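PDB 1OYJ: probable glutathione S-transferase GSTU1 from Oryza sativa, which conjugates reduced glutathione to a wide range of hydrophobic electrophiles, of both foreign and internal origin, as a glutathione transferase of the tau family. Local coordinates for residues G40-L45 / V52-P57; L59-R64 / L73-D78. All coordinates share one frame; numbering follows the deposited sequence.

Contact 1. Residues G40-L45 / V52-P57; sequences GNKSDL and VHRKIP. With GSH (glutathione), chain N.
K42 reaches across to R54 with its ammonium group and touches little else of 52-57. NZ gives a hydrogen bond to the backbone O of R54, at 2.7 Å. The C=O...NZ angle is 157°, and the donor is tilted 18° from the carbonyl plane. The same NZ binds carboxylate oxygen O31 of glutathione at 2.8 Å. The lysine chain is extended beyond CG, which lies anti to the carbonyl carbon (chi1 -67°). This full stretch carries NZ over a CA-CA gap of 8.3 Å between K42 and R54.

The R54 side chain takes another course. It bends at chi3, and its NH1 ends 4.5 Å from K42 NZ. The two like charges are close, but the glutathione carboxylate probably offsets the lysine. K55 lays its aliphatic chain along the ligand, with CG 3.3 Å from glutathione N3. I56 holds the peptide from its backbone: its N donates to glutathione O2 and its O accepts from N2, both at 2.8 Å. I56 CD1 packs on the cysteinyl CB2 of the ligand. S43 caps the helix 44-49 through its OG, which bonds L46 N.

The peptide bond before P57 is cis. This cis-proline loop, pairing with the glutathione backbone, is the hallmark of the thioredoxin-like G-site of glutathione transferases.

Contact 2. Residues L59-R64 / L73-D78; sequences LLHAGR and LQYLDD
H61 and Y75 meet through one short polar bond, with leucine packing beside it. The tyrosine can be followed outward from helix 73-78. Its CB points toward the strand, and CG stands anti to the backbone N (chi1 179°), which sends the ring out from the helix. Ring atom CD2 of Y75 meets L59 CD2 at 4.2 Å, obliquely. Further out, CE2 and CZ come near H61 ND1, at 3.7 and 3.6 Å. At the tip, OH bonds ND1 at 2.6 Å, and the bond is nearly straight (176°). The hydroxyl lies in the plane of the imidazole, at its edge. The two rings meet rim to rim, their planes at 68°.

L59 CD2 also touches L76 CD2, at 4.1 Å. M25 of helix 16-28 packs on both leucines, and A102 of the second subunit packs on Y75.

With an alanine at H61, the hydroxyl of the buried Y75 would probably lose this partner, and a gap is likely to open beside F80, whose ring meets the imidazole. Either group can supply the proton, so the bond does not by itself fix the tautomer of H61. Its straight geometry holds the imidazole edge to the hydroxyl, while the leucines add apolar packing.

In the fold
Both contacts lie in the thioredoxin-like N-terminal domain and follow one another along the chain. Strand 58-61 directly follows the cis-proline loop. Their centres are about 17 Å apart. They still touch, where L45 CD2 packs on L60 CD1 at 4.3 Å. Contact 1 forms part of the glutathione site, to which E68 and S69 add hydrogen bonds to the ligand. Contact 2 is set back from it: the side chain of L59 is about 10 Å from glutathione, and that of L76 about 9 Å from that of S69. S69 begins the helix 69-79 that carries Y75. Both contacts also reach the second subunit.

Contact 1. Residues G40-L45 / V52-P57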
# COMPACT_ATOMS: atom_id res chain seq x y z
N GLY A 40 0.58 -0.28 24.96
CA GLY A 40 1.68 -0.56 25.85
C GLY A 40 1.46 -1.91 26.53
O GLY A 40 2.36 -2.44 27.20
N ASN A 41 0.29 -2.50 26.33
CA ASN A 41 -0.01 -3.76 26.98
C ASN A 41 -0.94 -4.52 26.01
O ASN A 41 -2.07 -4.85 26.30
CB ASN A 41 -0.55 -3.45 28.41
CG ASN A 41 -0.64 -4.64 29.30
OD1 ASN A 41 0.36 -5.32 29.59
ND2 ASN A 41 -1.84 -4.87 29.82
N LYS A 42 -0.44 -4.81 24.83
CA LYS A 42 -1.24 -5.45 23.79
C LYS A 42 -1.84 -6.75 24.23
O LYS A 42 -1.21 -7.49 24.96
CB LYS A 42 -0.47 -5.64 22.52
CG LYS A 42 -0.10 -4.30 21.82
CD LYS A 42 0.82 -4.44 20.61
CE LYS A 42 1.54 -3.13 20.26
NZ LYS A 42 2.56 -3.19 19.10
N SER A 43 -3.07 -7.06 23.81
CA SER A 43 -3.69 -8.32 24.23
C SER A 43 -3.17 -9.52 23.50
O SER A 43 -2.70 -9.47 22.34
CB SER A 43 -5.20 -8.24 24.01
OG SER A 43 -5.49 -8.37 22.66
N ASP A 44 -3.27 -10.67 24.13
CA ASP A 44 -2.90 -11.91 23.43
C ASP A 44 -3.64 -12.00 22.05
O ASP A 44 -3.08 -12.41 21.07
CB ASP A 44 -3.15 -13.11 24.38
CG ASP A 44 -2.78 -14.42 23.76
OD1 ASP A 44 -1.69 -14.55 23.15
OD2 ASP A 44 -3.53 -15.42 23.85
N LEU A 45 -4.89 -11.58 21.97
CA LEU A 45 -5.68 -11.72 20.73
C LEU A 45 -5.09 -10.81 19.62
O LEU A 45 -4.85 -11.23 18.54
CB LEU A 45 -7.18 -11.48 21.01
CG LEU A 45 -8.12 -11.41 19.81
CD1 LEU A 45 -8.32 -12.75 19.20
CD2 LEU A 45 -9.46 -10.73 20.15
N VAL A 52 2.45 -10.37 12.43
CA VAL A 52 3.46 -9.80 11.62
C VAL A 52 3.75 -8.37 12.05
O VAL A 52 4.90 -8.00 12.26
CB VAL A 52 3.12 -9.97 10.06
CG1 VAL A 52 4.14 -9.40 9.25
CG2 VAL A 52 2.96 -11.46 9.69
N HIS A 53 2.71 -7.57 12.22
CA HIS A 53 2.93 -6.21 12.53
C HIS A 53 2.59 -5.88 13.96
O HIS A 53 3.16 -4.98 14.49
CB HIS A 53 2.09 -5.30 11.61
CG HIS A 53 2.43 -5.41 10.17
ND1 HIS A 53 3.70 -5.17 9.70
CD2 HIS A 53 1.68 -5.73 9.09
CE1 HIS A 53 3.73 -5.34 8.40
NE2 HIS A 53 2.51 -5.66 8.00
N ARG A 54 1.68 -6.59 14.57
CA ARG A 54 1.27 -6.32 15.95
C ARG A 54 0.73 -4.94 16.15
O ARG A 54 0.99 -4.31 17.16
CB ARG A 54 2.41 -6.58 16.95
CG ARG A 54 2.98 -8.03 16.80
CD ARG A 54 4.39 -8.22 17.16
NE ARG A 54 5.36 -7.74 16.17
CZ ARG A 54 6.00 -6.56 16.23
NH1 ARG A 54 5.75 -5.69 17.22
NH2 ARG A 54 6.89 -6.25 15.29
N LYS A 55 0.03 -4.47 15.13
CA LYS A 55 -0.60 -3.19 15.09
C LYS A 55 -2.14 -3.18 15.02
O LYS A 55 -2.75 -4.15 14.61
CB LYS A 55 -0.11 -2.43 13.85
CG LYS A 55 1.29 -1.88 14.04
CD LYS A 55 1.88 -1.35 12.78
CE LYS A 55 3.26 -0.73 12.99
NZ LYS A 55 3.57 0.06 11.76
N ILE A 56 -2.78 -2.07 15.43
CA ILE A 56 -4.20 -2.00 15.19
C ILE A 56 -4.32 -1.09 14.01
O ILE A 56 -3.38 -0.39 13.73
CB ILE A 56 -5.00 -1.52 16.47
CG1 ILE A 56 -4.46 -0.18 16.93
CG2 ILE A 56 -4.85 -2.55 17.56
CD1 ILE A 56 -4.90 1.03 15.94
N PRO A 57 -5.43 -1.07 13.28
CA PRO A 57 -6.60 -1.88 13.47
C PRO A 57 -6.54 -3.27 12.90
O PRO A 57 -5.78 -3.61 11.99
CB PRO A 57 -7.66 -1.11 12.68
CG PRO A 57 -6.91 -0.49 11.54
CD PRO A 57 -5.65 -0.07 12.23
N1 GSH N . -0.25 0.49 8.08
CA1 GSH N . -1.14 0.65 9.19
C1 GSH N . -2.60 0.58 8.95
O11 GSH N . -3.48 0.08 9.61
O12 GSH N . -2.92 1.16 7.93
CB1 GSH N . -0.67 1.27 10.48
CG1 GSH N . -1.61 1.16 11.69
CD1 GSH N . -0.90 1.75 12.91
OE1 GSH N . 0.02 2.53 12.72
N2 GSH N . -1.33 1.44 14.14
CA2 GSH N . -0.70 1.97 15.32
C2 GSH N . -0.19 0.73 16.08
O2 GSH N . -1.01 -0.13 16.30
CB2 GSH N . -1.76 2.73 16.11
SG2 GSH N . -2.20 4.31 15.28
N3 GSH N . 1.11 0.49 16.30
CA3 GSH N . 1.31 -0.04 17.67
C3 GSH N . 2.44 0.42 18.59
O31 GSH N . 3.11 -0.41 19.28
O32 GSH N . 2.67 1.62 18.71

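Contact 2. Residues L59-R64 / L73-D78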
# COMPACT_ATOMS: atom_id res chain seq x y z
N LEU A 59 -9.40 -6.21 11.97
CA LEU A 59 -10.78 -6.57 11.84
C LEU A 59 -10.91 -8.05 11.88
O LEU A 59 -10.20 -8.71 11.15
CB LEU A 59 -11.31 -6.20 10.47
CG LEU A 59 -12.81 -6.58 10.36
CD1 LEU A 59 -13.54 -5.55 11.23
CD2 LEU A 59 -13.33 -6.43 8.97
N LEU A 60 -11.75 -8.58 12.76
CA LEU A 60 -12.00 -10.01 12.80
C LEU A 60 -13.42 -10.26 12.30
O LEU A 60 -14.42 -9.73 12.85
CB LEU A 60 -11.78 -10.56 14.23
CG LEU A 60 -10.29 -10.47 14.60
CD1 LEU A 60 -10.14 -10.02 16.00
CD2 LEU A 60 -9.58 -11.76 14.44
N HIS A 61 -13.52 -11.07 11.28
CA HIS A 61 -14.78 -11.42 10.64
C HIS A 61 -14.91 -12.92 10.85
O HIS A 61 -14.07 -13.71 10.41
CB HIS A 61 -14.77 -11.02 9.17
CG HIS A 61 -16.08 -11.20 8.46
ND1 HIS A 61 -16.17 -11.36 7.09
CD2 HIS A 61 -17.35 -11.29 8.94
CE1 HIS A 61 -17.43 -11.55 6.75
NE2 HIS A 61 -18.17 -11.52 7.85
N ALA A 62 -15.90 -13.28 11.67
CA ALA A 62 -16.08 -14.63 12.18
C ALA A 62 -14.76 -15.22 12.64
O ALA A 62 -14.45 -16.37 12.32
CB ALA A 62 -16.70 -15.50 11.16
N GLY A 63 -14.00 -14.46 13.41
CA GLY A 63 -12.74 -14.98 13.93
C GLY A 63 -11.51 -14.98 13.00
O GLY A 63 -10.41 -15.32 13.43
N ARG A 64 -11.66 -14.59 11.75
CA ARG A 64 -10.51 -14.53 10.83
C ARG A 64 -10.04 -13.10 10.67
O ARG A 64 -10.86 -12.25 10.37
CB ARG A 64 -10.97 -15.00 9.49
CG ARG A 64 -11.43 -16.47 9.44
CD ARG A 64 -11.25 -17.05 8.06
NE ARG A 64 -12.25 -16.57 7.12
CZ ARG A 64 -12.32 -16.97 5.88
NH1 ARG A 64 -11.44 -17.82 5.41
NH2 ARG A 64 -13.27 -16.50 5.09
N LEU A 73 -10.48 -1.83 4.34
CA LEU A 73 -11.44 -1.07 3.52
C LEU A 73 -11.83 -1.82 2.22
O LEU A 73 -13.02 -1.98 1.91
CB LEU A 73 -10.93 0.27 3.17
CG LEU A 73 -10.67 1.28 4.25
CD1 LEU A 73 -10.54 2.67 3.61
CD2 LEU A 73 -11.73 1.26 5.26
N GLN A 74 -10.87 -2.35 1.51
CA GLN A 74 -11.20 -3.08 0.30
C GLN A 74 -11.94 -4.36 0.58
O GLN A 74 -12.90 -4.76 -0.16
CB GLN A 74 -9.93 -3.32 -0.48
CG GLN A 74 -9.45 -2.03 -1.11
CD GLN A 74 -8.21 -2.26 -1.94
OE1 GLN A 74 -8.31 -2.49 -3.11
NE2 GLN A 74 -7.06 -2.22 -1.31
N TYR A 75 -11.60 -4.92 1.73
CA TYR A 75 -12.28 -6.12 2.18
C TYR A 75 -13.76 -5.86 2.45
O TYR A 75 -14.64 -6.68 2.09
CB TYR A 75 -11.54 -6.78 3.37
CG TYR A 75 -12.20 -8.05 3.92
CD1 TYR A 75 -12.12 -9.25 3.24
CD2 TYR A 75 -12.99 -8.00 5.08
CE1 TYR A 75 -12.76 -10.41 3.75
CE2 TYR A 75 -13.63 -9.13 5.57
CZ TYR A 75 -13.51 -10.32 4.91
OH TYR A 75 -14.13 -11.43 5.43
N LEU A 76 -14.06 -4.74 3.08
CA LEU A 76 -15.43 -4.38 3.40
C LEU A 76 -16.26 -4.22 2.10
O LEU A 76 -17.49 -4.44 2.15
CB LEU A 76 -15.50 -3.16 4.27
CG LEU A 76 -14.91 -3.35 5.66
CD1 LEU A 76 -14.89 -1.96 6.41
CD2 LEU A 76 -15.74 -4.35 6.39
N ASP A 77 -15.65 -3.84 0.98
CA ASP A 77 -16.38 -3.88 -0.28
C ASP A 77 -16.49 -5.36 -0.74
O ASP A 77 -17.60 -5.86 -1.07
CB ASP A 77 -15.67 -3.20 -1.43
CG ASP A 77 -15.97 -1.71 -1.54
OD1 ASP A 77 -16.80 -1.16 -0.75
OD2 ASP A 77 -15.40 -1.05 -2.45
N ASP A 78 -15.35 -6.07 -0.74
CA ASP A 78 -15.35 -7.41 -1.36
C ASP A 78 -16.24 -8.35 -0.62
O ASP A 78 -16.94 -9.15 -1.22
CB ASP A 78 -13.94 -8.04 -1.44
CG ASP A 78 -13.03 -7.36 -2.44
OD1 ASP A 78 -11.79 -7.57 -2.29
OD2 ASP A 78 -13.44 -6.63 -3.39